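Local coordinates for uncharacterized protein (Bacteroides ovatus CL02T12C04, PDB 6PTM) that is an exo-acting carrageenase of glycoside hydrolase family 42, probably releasing sugar units from the chain ends of carrageenan fragments, at residues Y84-W87 and D88-N91; A600-G603 and I604-N608. One frame throughout, in Å; residues are numbered along the deposited sequence.

Interaction 1 (Y84-W87 and D88-N91); sequences YAKW and DENN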
# COMPACT_ATOMS: atom_id res chain seq x y z
N TYR A 84 -1.24 -27.18 13.80
CA TYR A 84 -0.10 -26.92 12.89
C TYR A 84 1.19 -27.41 13.55
O TYR A 84 2.01 -28.03 12.84
CB TYR A 84 -0.04 -25.44 12.51
CG TYR A 84 -1.16 -24.96 11.62
CD1 TYR A 84 -2.12 -25.81 11.10
CD2 TYR A 84 -1.22 -23.62 11.24
CE1 TYR A 84 -3.12 -25.35 10.26
CE2 TYR A 84 -2.23 -23.14 10.41
CZ TYR A 84 -3.17 -24.01 9.90
OH TYR A 84 -4.14 -23.53 9.06
N ALA A 85 1.38 -27.15 14.85
CA ALA A 85 2.56 -27.59 15.60
C ALA A 85 2.61 -29.13 15.62
O ALA A 85 3.72 -29.67 15.48
CB ALA A 85 2.54 -27.04 17.00
N LYS A 86 1.47 -29.80 15.77
CA LYS A 86 1.38 -31.28 15.75
C LYS A 86 1.81 -31.77 14.36
O LYS A 86 2.61 -32.68 14.28
CB LYS A 86 -0.04 -31.76 16.10
CG LYS A 86 -0.17 -33.25 16.38
CD LYS A 86 0.95 -33.77 17.26
CE LYS A 86 0.53 -34.79 18.29
NZ LYS A 86 1.22 -34.51 19.57
N TRP A 87 1.30 -31.17 13.29
CA TRP A 87 1.81 -31.45 11.93
C TRP A 87 3.32 -31.23 11.91
O TRP A 87 4.03 -32.15 11.47
CB TRP A 87 1.12 -30.62 10.86
CG TRP A 87 1.41 -31.16 9.50
CD1 TRP A 87 0.72 -32.14 8.86
CD2 TRP A 87 2.53 -30.82 8.66
NE1 TRP A 87 1.30 -32.39 7.64
CE2 TRP A 87 2.42 -31.61 7.49
CE3 TRP A 87 3.59 -29.92 8.77
CZ2 TRP A 87 3.32 -31.51 6.44
CZ3 TRP A 87 4.47 -29.80 7.72
CH2 TRP A 87 4.35 -30.60 6.57
N ASP A 88 3.82 -30.13 12.45
CA ASP A 88 5.26 -29.83 12.35
C ASP A 88 6.04 -30.95 13.08
O ASP A 88 7.08 -31.40 12.57
CB ASP A 88 5.61 -28.42 12.84
CG ASP A 88 4.99 -27.29 12.01
OD1 ASP A 88 4.84 -27.49 10.79
OD2 ASP A 88 4.66 -26.21 12.60
N GLU A 89 5.58 -31.35 14.25
CA GLU A 89 6.25 -32.37 15.10
C GLU A 89 6.33 -33.68 14.31
O GLU A 89 7.32 -34.35 14.43
CB GLU A 89 5.48 -32.52 16.41
CG GLU A 89 6.07 -33.50 17.39
CD GLU A 89 5.05 -33.91 18.44
OE1 GLU A 89 4.22 -33.07 18.86
OE2 GLU A 89 5.03 -35.09 18.79
N ASN A 90 5.31 -34.00 13.50
CA ASN A 90 5.20 -35.29 12.77
C ASN A 90 5.84 -35.21 11.38
O ASN A 90 5.91 -36.27 10.72
CB ASN A 90 3.76 -35.76 12.61
CG ASN A 90 3.16 -36.20 13.92
OD1 ASN A 90 3.88 -36.64 14.81
ND2 ASN A 90 1.86 -36.05 14.06
N ASN A 91 6.30 -34.05 10.94
CA ASN A 91 6.80 -33.87 9.55
C ASN A 91 8.09 -33.06 9.60
O ASN A 91 8.19 -32.10 8.80
CB ASN A 91 5.70 -33.27 8.67
CG ASN A 91 4.52 -34.20 8.50
OD1 ASN A 91 4.51 -35.01 7.57
ND2 ASN A 91 3.53 -34.12 9.37

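Interaction 2 (A600-G603 and I604-N608); sequences ATEG and ILKNN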
# COMPACT_ATOMS: atom_id res chain seq x y z
N ALA A 600 1.63 17.40 -4.61
CA ALA A 600 1.00 18.22 -5.66
C ALA A 600 1.56 17.77 -6.99
O ALA A 600 2.75 17.45 -7.06
CB ALA A 600 1.25 19.70 -5.45
N THR A 601 0.70 17.76 -8.00
CA THR A 601 1.04 17.56 -9.42
C THR A 601 0.17 18.51 -10.22
O THR A 601 -0.82 19.04 -9.68
CB THR A 601 0.72 16.13 -9.87
OG1 THR A 601 -0.69 15.93 -9.75
CG2 THR A 601 1.46 15.08 -9.08
N GLU A 602 0.38 18.57 -11.53
CA GLU A 602 -0.59 19.24 -12.41
C GLU A 602 -2.00 18.64 -12.22
O GLU A 602 -2.97 19.40 -12.08
CB GLU A 602 -0.15 19.13 -13.87
CG GLU A 602 -1.18 19.74 -14.81
CD GLU A 602 -0.74 19.88 -16.26
OE1 GLU A 602 0.40 19.48 -16.62
OE2 GLU A 602 -1.58 20.36 -17.04
N GLY A 603 -2.13 17.31 -12.22
CA GLY A 603 -3.44 16.64 -12.14
C GLY A 603 -4.15 16.91 -10.83
O GLY A 603 -5.36 17.15 -10.82
N ILE A 604 -3.43 16.89 -9.72
CA ILE A 604 -4.00 17.23 -8.40
C ILE A 604 -4.47 18.69 -8.40
O ILE A 604 -5.59 18.97 -7.90
CB ILE A 604 -2.97 16.89 -7.30
CG1 ILE A 604 -2.87 15.37 -7.10
CG2 ILE A 604 -3.29 17.58 -5.99
CD1 ILE A 604 -1.65 14.92 -6.29
N LEU A 605 -3.65 19.62 -8.89
CA LEU A 605 -4.04 21.06 -8.86
C LEU A 605 -5.28 21.21 -9.74
O LEU A 605 -6.18 22.00 -9.37
CB LEU A 605 -2.89 21.95 -9.33
CG LEU A 605 -2.01 22.52 -8.22
CD1 LEU A 605 -1.41 21.42 -7.37
CD2 LEU A 605 -0.88 23.31 -8.81
N LYS A 606 -5.36 20.51 -10.86
CA LYS A 606 -6.52 20.72 -11.77
C LYS A 606 -7.78 20.02 -11.27
O LYS A 606 -8.84 20.48 -11.61
CB LYS A 606 -6.19 20.28 -13.19
CG LYS A 606 -5.14 21.17 -13.80
CD LYS A 606 -4.88 20.91 -15.26
CE LYS A 606 -4.78 22.23 -16.00
NZ LYS A 606 -3.82 22.09 -17.11
N ASN A 607 -7.67 18.94 -10.51
CA ASN A 607 -8.87 18.09 -10.25
C ASN A 607 -9.29 18.09 -8.79
O ASN A 607 -10.36 17.57 -8.55
CB ASN A 607 -8.60 16.65 -10.70
CG ASN A 607 -8.50 16.60 -12.21
OD1 ASN A 607 -9.53 16.67 -12.88
ND2 ASN A 607 -7.29 16.55 -12.74
N ASN A 608 -8.46 18.55 -7.85
CA ASN A 608 -8.71 18.40 -6.39
C ASN A 608 -8.84 19.78 -5.74
O ASN A 608 -8.19 20.74 -6.17
CB ASN A 608 -7.60 17.60 -5.70
CG ASN A 608 -7.52 16.15 -6.12
OD1 ASN A 608 -8.28 15.71 -6.99
ND2 ASN A 608 -6.57 15.41 -5.55

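Interaction 1 (Y84-W87 and D88-N91)
The indole of W87 and the carboxamide of N91 lie flat against each other at the point where helix 69-90 gives way to the next helix. Their planes are only 11° apart, with N91 ND2 offset toward the rim of the ring. From N91 the methylene comes down over the six-membered ring, its CB 3.6 Å from the centroid and close to the ring normal, a CH-pi contact. W87 is brought under the asparagine by its first torsion, which sets CG anti to the backbone N and beside its own carbonyl (chi1 -166°). That carbonyl in turn steadies the amide: N91 ND2 donates to W87 O at 2.9 Å along a nearly straight path, and the acceptor lies in the plane of the amide. Stacking and hydrogen bond together limit how far the carboxamide can turn.

D88 meets the same indole quite differently. Its OD1 sits at the ring edge, 3.4 Å from W87 CE3, with carboxylate and ring planes 80° apart. Both carboxylate oxygens are engaged further out, OD1 by N95 and OD2 in a salt bridge with R511, so the group links this turn to its neighbours. On another side of the helix K86 and E89 run side by side; K86 NZ reaches E89 OE1 at 3.4 Å, a weak salt bridge, while the stronger partners are E44 for the lysine and R121 for the glutamate.

Beneath the side chains, D88 N, E89 N and N90 N bond to Y84 O, A85 O and K86 O in the i to i+4 pattern. What results is the last turn of an alpha-helix, closed by an asparagine that stands at the N-cap position of helix 92-100 but turns its amide back onto the helix just ended.

Interaction 2 (A600-G603 and I604-N608)
E602 and K606, one helical turn apart, extend side by side in the same direction and join at their ends. From CB, the glutamate chain is set by a first torsion that puts CG anti to the backbone N (chi1 177°) and runs on extended. Its CG passes K606 CD at 3.9 Å, an aliphatic approach below the charges. CD carries two oxygens with separate tasks: OE2 takes K606 NZ at 2.8 Å in a salt bridge, approached on the anti side and 15° out of the carboxylate plane, whereas OE1 bonds to S626 OG of helix 625-636. Were E602 replaced by an alanine, K606 would probably lose this acidic mate and S626 OG the carboxylate oxygen it bonds to, weakening the tie between the two helices.

This short helix, 602-607, follows strand 597-600, an outer strand of a five-stranded parallel sheet flanked by helices, and leads on to strand 614-617 of the same sheet. T601 is its N-cap: OG1 accepts from I604 N at 2.9 Å, nearly straight at 172°, and also bonds to E412, so the hydroxyl oxygen serves two partners. T601 O receives L605 N nearly end-on. On the buried side, A600 CB rests 3.7 Å from L605 CD1, joining the strand end to the helix.

At the other end, N607 turns its side chain back along the helix, and its ND2 gives a hydrogen bond to G603 O at 2.8 Å, with that oxygen slightly out of the amide plane. The same carbonyl also receives a weak bond from N607 N.

Interactions 1 and 2 show one principle, a helix end fixed by side chains a few residues apart. Interaction 1 closes helix 69-90 with an asparagine amide laid on an indole; interaction 2 takes in both the start of helix 602-607, at a threonine hydroxyl, and its finish. In both, an asparagine side chain donates to a backbone carbonyl four residues earlier. The two do not touch: their centres lie 55 Å apart, their nearest atoms about 41 Å, on opposite sides of the chain's centre. With no ligand present, neither can be tied to a bound substrate, although residues 84-91 contact W509, R511 and S516, and T601 reaches E412.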